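Local coordinates for protein chloromuconate cycloisomerase (Rhodococcus opacus, PDB 4M0X) that is a manganese-binding member of the enolase superfamily, with an N-terminal capping domain packed on a modified TIM barrel, at residues Thr11-Phe23 / Leu326-Thr338. Sequence-based numbering, arbitrary orientation.
Sequences TIVDLPSRRPHKF and LFGPGLLIDEVVT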
ATOM      1  N   THR A  11      43.911 -24.629  -2.654  1.00 25.53           N
ATOM      2  CA  THR A  11      44.067 -26.072  -2.826  1.00 25.41           C
ATOM      3  C   THR A  11      42.782 -26.808  -2.469  1.00 26.47           C
ATOM      4  O   THR A  11      42.263 -26.673  -1.333  1.00 25.44           O
ATOM      5  CB  THR A  11      45.090 -26.633  -1.829  1.00 25.83           C
ATOM      6  OG1 THR A  11      46.353 -25.966  -1.976  1.00 26.22           O
ATOM      7  CG2 THR A  11      45.232 -28.137  -2.000  1.00 23.85           C
ATOM      8  N   ILE A  12      42.313 -27.614  -3.420  1.00 25.09           N
ATOM      9  CA  ILE A  12      41.108 -28.414  -3.275  1.00 24.48           C
ATOM     10  C   ILE A  12      41.385 -29.608  -2.310  1.00 24.85           C
ATOM     11  O   ILE A  12      42.294 -30.412  -2.537  1.00 26.00           O
ATOM     12  CB  ILE A  12      40.586 -28.820  -4.679  1.00 23.89           C
ATOM     13  CG1 ILE A  12      40.297 -27.568  -5.518  1.00 23.38           C
ATOM     14  CG2 ILE A  12      39.337 -29.679  -4.630  1.00 23.85           C
ATOM     15  CD1 ILE A  12      40.224 -27.828  -7.022  1.00 22.43           C
ATOM     16  N   VAL A  13      40.621 -29.689  -1.220  1.00 23.08           N
ATOM     17  CA  VAL A  13      40.800 -30.742  -0.215  1.00 23.67           C
ATOM     18  C   VAL A  13      39.547 -31.616  -0.059  1.00 24.83           C
ATOM     19  O   VAL A  13      38.409 -31.113  -0.054  1.00 26.81           O
ATOM     20  CB  VAL A  13      41.108 -30.128   1.159  1.00 22.67           C
ATOM     21  CG1 VAL A  13      41.234 -31.231   2.218  1.00 21.67           C
ATOM     22  CG2 VAL A  13      42.311 -29.221   1.088  1.00 18.94           C
ATOM     23  N   ASP A  14      39.724 -32.917   0.065  1.00 26.01           N
ATOM     24  CA  ASP A  14      38.545 -33.773   0.243  1.00 29.54           C
ATOM     25  C   ASP A  14      38.674 -34.365   1.608  1.00 29.21           C
ATOM     26  O   ASP A  14      39.725 -34.887   1.947  1.00 32.56           O
ATOM     27  CB  ASP A  14      38.450 -34.906  -0.787  1.00 31.27           C
ATOM     28  CG  ASP A  14      38.248 -34.414  -2.232  1.00 34.96           C
ATOM     29  OD1 ASP A  14      37.318 -33.602  -2.534  1.00 34.56           O
ATOM     30  OD2 ASP A  14      39.030 -34.899  -3.090  1.00 39.34           O
ATOM     31  N   LEU A  15      37.622 -34.284   2.400  1.00 29.76           N
ATOM     32  CA  LEU A  15      37.699 -34.738   3.788  1.00 31.06           C
ATOM     33  C   LEU A  15      36.759 -35.876   4.088  1.00 31.94           C
ATOM     34  O   LEU A  15      35.548 -35.769   3.873  1.00 31.20           O
ATOM     35  CB  LEU A  15      37.452 -33.569   4.761  1.00 30.56           C
ATOM     36  CG  LEU A  15      38.570 -32.523   4.785  1.00 29.30           C
ATOM     37  CD1 LEU A  15      38.263 -31.440   5.795  1.00 30.17           C
ATOM     38  CD2 LEU A  15      39.922 -33.169   5.083  1.00 28.46           C
ATOM     39  N   PRO A  16      37.308 -36.978   4.596  1.00 34.95           N
ATOM     40  CA  PRO A  16      36.510 -38.153   4.964  1.00 35.94           C
ATOM     41  C   PRO A  16      35.428 -37.786   5.978  1.00 35.95           C
ATOM     42  O   PRO A  16      35.709 -37.129   6.965  1.00 35.41           O
ATOM     43  CB  PRO A  16      37.545 -39.078   5.588  1.00 33.27           C
ATOM     44  CG  PRO A  16      38.538 -38.142   6.174  1.00 35.30           C
ATOM     45  CD  PRO A  16      38.678 -37.089   5.102  1.00 35.66           C
ATOM     46  N   SER A  17      34.199 -38.214   5.720  1.00 41.08           N
ATOM     47  CA  SER A  17      33.053 -37.819   6.539  1.00 45.35           C
ATOM     48  C   SER A  17      32.317 -39.003   7.153  1.00 46.19           C
ATOM     49  O   SER A  17      32.049 -39.986   6.475  1.00 46.25           O
ATOM     50  CB  SER A  17      32.082 -37.003   5.700  1.00 45.61           C
ATOM     51  OG  SER A  17      30.778 -37.205   6.187  1.00 47.17           O
ATOM     52  N   ARG A  18      31.945 -38.867   8.423  1.00 49.65           N
ATOM     53  CA  ARG A  18      31.430 -39.975   9.245  1.00 50.01           C
ATOM     54  C   ARG A  18      30.168 -40.672   8.713  1.00 55.78           C
ATOM     55  O   ARG A  18      29.997 -41.874   8.920  1.00 66.40           O
ATOM     56  CB  ARG A  18      31.223 -39.503  10.683  1.00 45.10           C
ATOM     57  CG  ARG A  18      31.340 -40.597  11.718  1.00 50.38           C
ATOM     58  CD  ARG A  18      31.399 -40.015  13.124  1.00 54.28           C
ATOM     59  NE  ARG A  18      32.763 -39.890  13.640  1.00 56.15           N
ATOM     60  CZ  ARG A  18      33.516 -38.795  13.539  1.00 58.26           C
ATOM     61  NH1 ARG A  18      33.047 -37.714  12.921  1.00 57.60           N
ATOM     62  NH2 ARG A  18      34.739 -38.775  14.063  1.00 53.83           N
ATOM     63  N   ARG A  19      29.287 -39.932   8.047  1.00 56.05           N
ATOM     64  CA  ARG A  19      28.123 -40.514   7.368  1.00 59.10           C
ATOM     65  C   ARG A  19      27.744 -39.672   6.138  1.00 68.18           C
ATOM     66  O   ARG A  19      28.102 -38.489   6.056  1.00 63.14           O
ATOM     67  CB  ARG A  19      26.925 -40.734   8.321  1.00 59.09           C
ATOM     68  CG  ARG A  19      26.441 -39.527   9.119  1.00 59.99           C
ATOM     69  CD  ARG A  19      24.981 -39.689   9.534  1.00 60.43           C
ATOM     70  NE  ARG A  19      24.375 -38.468  10.094  1.00 62.83           N
ATOM     71  CZ  ARG A  19      24.054 -37.366   9.404  1.00 57.00           C
ATOM     72  NH1 ARG A  19      24.300 -37.284   8.100  1.00 55.17           N
ATOM     73  NH2 ARG A  19      23.516 -36.327  10.034  1.00 49.97           N
ATOM     74  N   PRO A  20      27.056 -40.282   5.152  1.00 78.04           N
ATOM     75  CA  PRO A  20      26.706 -39.465   3.984  1.00 81.94           C
ATOM     76  C   PRO A  20      25.617 -38.454   4.350  1.00 86.95           C
ATOM     77  O   PRO A  20      24.806 -38.737   5.246  1.00 83.04           O
ATOM     78  CB  PRO A  20      26.197 -40.498   2.971  1.00 85.55           C
ATOM     79  CG  PRO A  20      25.714 -41.652   3.807  1.00 83.59           C
ATOM     80  CD  PRO A  20      26.595 -41.682   5.022  1.00 80.65           C
ATOM     81  N   HIS A  21      25.613 -37.290   3.691  1.00 90.23           N
ATOM     82  CA  HIS A  21      24.641 -36.216   3.989  1.00 93.92           C
ATOM     83  C   HIS A  21      23.758 -35.862   2.779  1.00 94.42           C
ATOM     84  O   HIS A  21      24.175 -35.109   1.889  1.00 91.66           O
ATOM     85  CB  HIS A  21      25.347 -34.964   4.554  1.00 91.13           C
ATOM     86  CG  HIS A  21      24.475 -34.108   5.431  1.00 91.31           C
ATOM     87  ND1 HIS A  21      24.395 -34.275   6.798  1.00 92.54           N
ATOM     88  CD2 HIS A  21      23.661 -33.065   5.136  1.00 88.65           C
ATOM     89  CE1 HIS A  21      23.567 -33.377   7.305  1.00 94.12           C
ATOM     90  NE2 HIS A  21      23.108 -32.630   6.318  1.00 89.43           N
ATOM     91  N   LYS A  22      22.538 -36.410   2.763  1.00 93.51           N
ATOM     92  CA  LYS A  22      21.595 -36.220   1.653  1.00 90.72           C
ATOM     93  C   LYS A  22      20.787 -34.922   1.787  1.00 89.19           C
ATOM     94  O   LYS A  22      19.996 -34.765   2.727  1.00 86.94           O
ATOM     95  CB  LYS A  22      20.669 -37.437   1.498  1.00 84.16           C
ATOM     96  N   PHE A  23      21.024 -33.996   0.852  1.00 82.59           N
ATOM     97  CA  PHE A  23      20.279 -32.739   0.733  1.00 76.17           C
ATOM     98  C   PHE A  23      19.201 -32.917  -0.332  1.00 75.95           C
ATOM     99  O   PHE A  23      18.947 -34.035  -0.781  1.00 75.81           O
ATOM    100  CB  PHE A  23      21.211 -31.592   0.304  1.00 76.57           C
ATOM    101  CG  PHE A  23      22.320 -31.291   1.279  1.00 73.28           C
ATOM    102  CD1 PHE A  23      22.122 -30.402   2.333  1.00 70.64           C
ATOM    103  CD2 PHE A  23      23.579 -31.878   1.127  1.00 73.04           C
ATOM    104  CE1 PHE A  23      23.150 -30.126   3.227  1.00 69.32           C
ATOM    105  CE2 PHE A  23      24.608 -31.604   2.018  1.00 68.16           C
ATOM    106  CZ  PHE A  23      24.393 -30.729   3.070  1.00 65.09           C
ATOM    107  N   LEU A 326      26.276 -25.531  14.167  1.00 29.75           N
ATOM    108  CA  LEU A 326      27.651 -25.783  13.760  1.00 31.18           C
ATOM    109  C   LEU A 326      28.145 -27.155  14.159  1.00 34.83           C
ATOM    110  O   LEU A 326      29.173 -27.254  14.812  1.00 36.84           O
ATOM    111  CB  LEU A 326      28.601 -24.733  14.284  1.00 29.88           C
ATOM    112  CG  LEU A 326      28.772 -23.507  13.418  1.00 30.43           C
ATOM    113  CD1 LEU A 326      29.667 -22.502  14.125  1.00 30.59           C
ATOM    114  CD2 LEU A 326      29.374 -23.889  12.080  1.00 30.92           C
ATOM    115  N   PHE A 327      27.431 -28.202  13.735  1.00 37.78           N
ATOM    116  CA  PHE A 327      27.721 -29.600  14.087  1.00 37.05           C
ATOM    117  C   PHE A 327      28.627 -30.208  13.018  1.00 35.79           C
ATOM    118  O   PHE A 327      29.234 -31.251  13.225  1.00 36.66           O
ATOM    119  CB  PHE A 327      26.422 -30.403  14.099  1.00 38.24           C
ATOM    120  CG  PHE A 327      25.777 -30.463  12.748  1.00 42.47           C
ATOM    121  CD1 PHE A 327      26.175 -31.407  11.812  1.00 46.24           C
ATOM    122  CD2 PHE A 327      24.830 -29.532  12.379  1.00 44.11           C
ATOM    123  CE1 PHE A 327      25.627 -31.439  10.537  1.00 47.98           C
ATOM    124  CE2 PHE A 327      24.271 -29.555  11.113  1.00 47.07           C
ATOM    125  CZ  PHE A 327      24.674 -30.506  10.187  1.00 49.11           C
ATOM    126  N   GLY A 328      28.690 -29.569  11.859  1.00 34.77           N
ATOM    127  CA  GLY A 328      29.400 -30.115  10.699  1.00 32.24           C
ATOM    128  C   GLY A 328      30.741 -30.750  10.989  1.00 31.05           C
ATOM    129  O   GLY A 328      30.906 -31.958  10.793  1.00 32.93           O
ATOM    130  N   PRO A 329      31.724 -29.945  11.442  1.00 30.47           N
ATOM    131  CA  PRO A 329      33.011 -30.508  11.873  1.00 28.68           C
ATOM    132  C   PRO A 329      32.913 -31.793  12.744  1.00 26.85           C
ATOM    133  O   PRO A 329      33.596 -32.748  12.468  1.00 25.17           O
ATOM    134  CB  PRO A 329      33.636 -29.353  12.651  1.00 27.42           C
ATOM    135  CG  PRO A 329      33.120 -28.156  11.949  1.00 28.27           C
ATOM    136  CD  PRO A 329      31.690 -28.480  11.629  1.00 28.90           C
ATOM    137  N   GLY A 330      32.057 -31.827  13.757  1.00 27.42           N
ATOM    138  CA  GLY A 330      31.840 -33.056  14.548  1.00 31.18           C
ATOM    139  C   GLY A 330      31.704 -34.343  13.742  1.00 34.19           C
ATOM    140  O   GLY A 330      32.189 -35.396  14.171  1.00 34.59           O
ATOM    141  N   LEU A 331      31.052 -34.232  12.576  1.00 34.90           N
ATOM    142  CA  LEU A 331      30.906 -35.294  11.581  1.00 35.98           C
ATOM    143  C   LEU A 331      32.098 -35.617  10.646  1.00 37.13           C
ATOM    144  O   LEU A 331      32.021 -36.583   9.876  1.00 40.53           O
ATOM    145  CB  LEU A 331      29.686 -35.011  10.702  1.00 36.71           C
ATOM    146  CG  LEU A 331      28.338 -35.427  11.296  1.00 39.29           C
ATOM    147  CD1 LEU A 331      27.265 -35.182  10.249  1.00 36.65           C
ATOM    148  CD2 LEU A 331      28.318 -36.877  11.797  1.00 37.40           C
ATOM    149  N   LEU A 332      33.166 -34.823  10.659  1.00 34.96           N
ATOM    150  CA  LEU A 332      34.351 -35.145   9.853  1.00 34.41           C
ATOM    151  C   LEU A 332      35.246 -36.104  10.637  1.00 35.79           C
ATOM    152  O   LEU A 332      35.356 -35.927  11.843  1.00 37.23           O
ATOM    153  CB  LEU A 332      35.118 -33.873   9.506  1.00 34.63           C
ATOM    154  CG  LEU A 332      34.343 -32.806   8.723  1.00 36.43           C
ATOM    155  CD1 LEU A 332      35.255 -31.672   8.300  1.00 33.58           C
ATOM    156  CD2 LEU A 332      33.640 -33.397   7.504  1.00 35.91           C
ATOM    157  N   ILE A 333      35.842 -37.129   9.996  1.00 35.61           N
ATOM    158  CA  ILE A 333      36.806 -37.984  10.708  1.00 33.57           C
ATOM    159  C   ILE A 333      38.214 -37.427  10.687  1.00 33.07           C
ATOM    160  O   ILE A 333      39.009 -37.784  11.543  1.00 38.74           O
ATOM    161  CB  ILE A 333      36.800 -39.500  10.359  1.00 33.81           C
ATOM    162  CG1 ILE A 333      36.924 -39.747   8.874  1.00 36.80           C
ATOM    163  CG2 ILE A 333      35.544 -40.181  10.881  1.00 33.86           C
ATOM    164  CD1 ILE A 333      35.640 -40.282   8.253  1.00 39.21           C
ATOM    165  N   ASP A 334      38.515 -36.521   9.771  1.00 30.93           N
ATOM    166  CA  ASP A 334      39.801 -35.832   9.792  1.00 31.73           C
ATOM    167  C   ASP A 334      39.718 -34.470   9.094  1.00 30.23           C
ATOM    168  O   ASP A 334      38.764 -34.206   8.379  1.00 29.27           O
ATOM    169  CB  ASP A 334      40.866 -36.699   9.140  1.00 35.95           C
ATOM    170  CG  ASP A 334      42.280 -36.379   9.611  1.00 39.71           C
ATOM    171  OD1 ASP A 334      42.568 -35.267  10.114  1.00 37.83           O
ATOM    172  OD2 ASP A 334      43.134 -37.265   9.437  1.00 45.02           O
ATOM    173  N   GLU A 335      40.723 -33.621   9.307  1.00 28.21           N
ATOM    174  CA  GLU A 335      40.663 -32.200   8.958  1.00 29.27           C
ATOM    175  C   GLU A 335      42.022 -31.655   8.507  1.00 28.44           C
ATOM    176  O   GLU A 335      42.993 -32.388   8.488  1.00 28.06           O
ATOM    177  CB  GLU A 335      40.124 -31.385  10.141  1.00 28.13           C
ATOM    178  CG  GLU A 335      38.772 -31.875  10.643  1.00 30.27           C
ATOM    179  CD  GLU A 335      37.821 -30.755  11.101  1.00 32.87           C
ATOM    180  OE1 GLU A 335      37.833 -29.642  10.460  1.00 30.51           O
ATOM    181  OE2 GLU A 335      37.056 -31.015  12.095  1.00 28.41           O
ATOM    182  N   VAL A 336      42.094 -30.390   8.101  1.00 27.95           N
ATOM    183  CA  VAL A 336      43.421 -29.798   7.830  1.00 27.18           C
ATOM    184  C   VAL A 336      43.894 -28.880   8.967  1.00 28.65           C
ATOM    185  O   VAL A 336      44.840 -28.131   8.815  1.00 30.67           O
ATOM    186  CB  VAL A 336      43.580 -29.163   6.415  1.00 25.09           C
ATOM    187  CG1 VAL A 336      43.252 -30.183   5.341  1.00 24.93           C
ATOM    188  CG2 VAL A 336      42.740 -27.908   6.230  1.00 22.99           C
ATOM    189  N   VAL A 337      43.257 -28.968  10.125  1.00 29.91           N
ATOM    190  CA  VAL A 337      43.731 -28.185  11.272  1.00 29.08           C
ATOM    191  C   VAL A 337      44.437 -29.061  12.285  1.00 27.50           C
ATOM    192  O   VAL A 337      44.299 -30.262  12.258  1.00 29.14           O
ATOM    193  CB  VAL A 337      42.636 -27.302  11.931  1.00 28.57           C
ATOM    194  CG1 VAL A 337      42.254 -26.177  10.977  1.00 29.20           C
ATOM    195  CG2 VAL A 337      41.420 -28.096  12.360  1.00 26.31           C
ATOM    196  N   THR A 338      45.221 -28.455  13.154  1.00 26.07           N
ATOM    197  CA  THR A 338      45.838 -29.209  14.210  1.00 27.81           C
ATOM    198  C   THR A 338      44.851 -29.586  15.344  1.00 31.74           C
ATOM    199  O   THR A 338      45.043 -30.579  16.004  1.00 31.07           O
ATOM    200  CB  THR A 338      47.046 -28.462  14.783  1.00 24.92           C
ATOM    201  OG1 THR A 338      46.644 -27.151  15.188  1.00 23.25           O
ATOM    202  CG2 THR A 338      48.129 -28.370  13.752  1.00 23.34           C
TER
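Ser17 and Leu332 face each other as a single beta bridge, with one backbone hydrogen bond on either side of the pair. Ile333 N donates to Pro16 O at 3.0 Å, and Arg18 N to Leu331 O at 2.7 Å, the latter nearly straight, with an N-H...O angle of 167°. Arg18 adds a weak third link: bent at chi3 (-97°), its chain brings NH1 to 3.1 Å from Leu332 O, while Ile333 CG2 sits over one face of the guanidinium. Arg19 meets the loop through a face too, with Leu331 CD1 lying 3.9 Å from NH2; its polar end is engaged elsewhere, NE in a salt bridge with Glu152 and NH1 on His21 ND1. Within the loop, Asp334 OD1 accepts from Glu335 N at 2.6 Å and pairs with Arg364, OD2 bonds Tyr368, and OE1 of the buried Glu335 accepts from the backbone N of Ser304. Further along the strand the packing is apolar: Leu15 CD1 against Leu332 CD1 (3.9 Å), and Val13 CG1 against Val336 CG1. The bridge thus ties the end of strand 5-17 of the N-terminal sheet to the loop following barrel strand 323-324, a domain interface characteristic of the enolase superfamily's capping domain on its barrel.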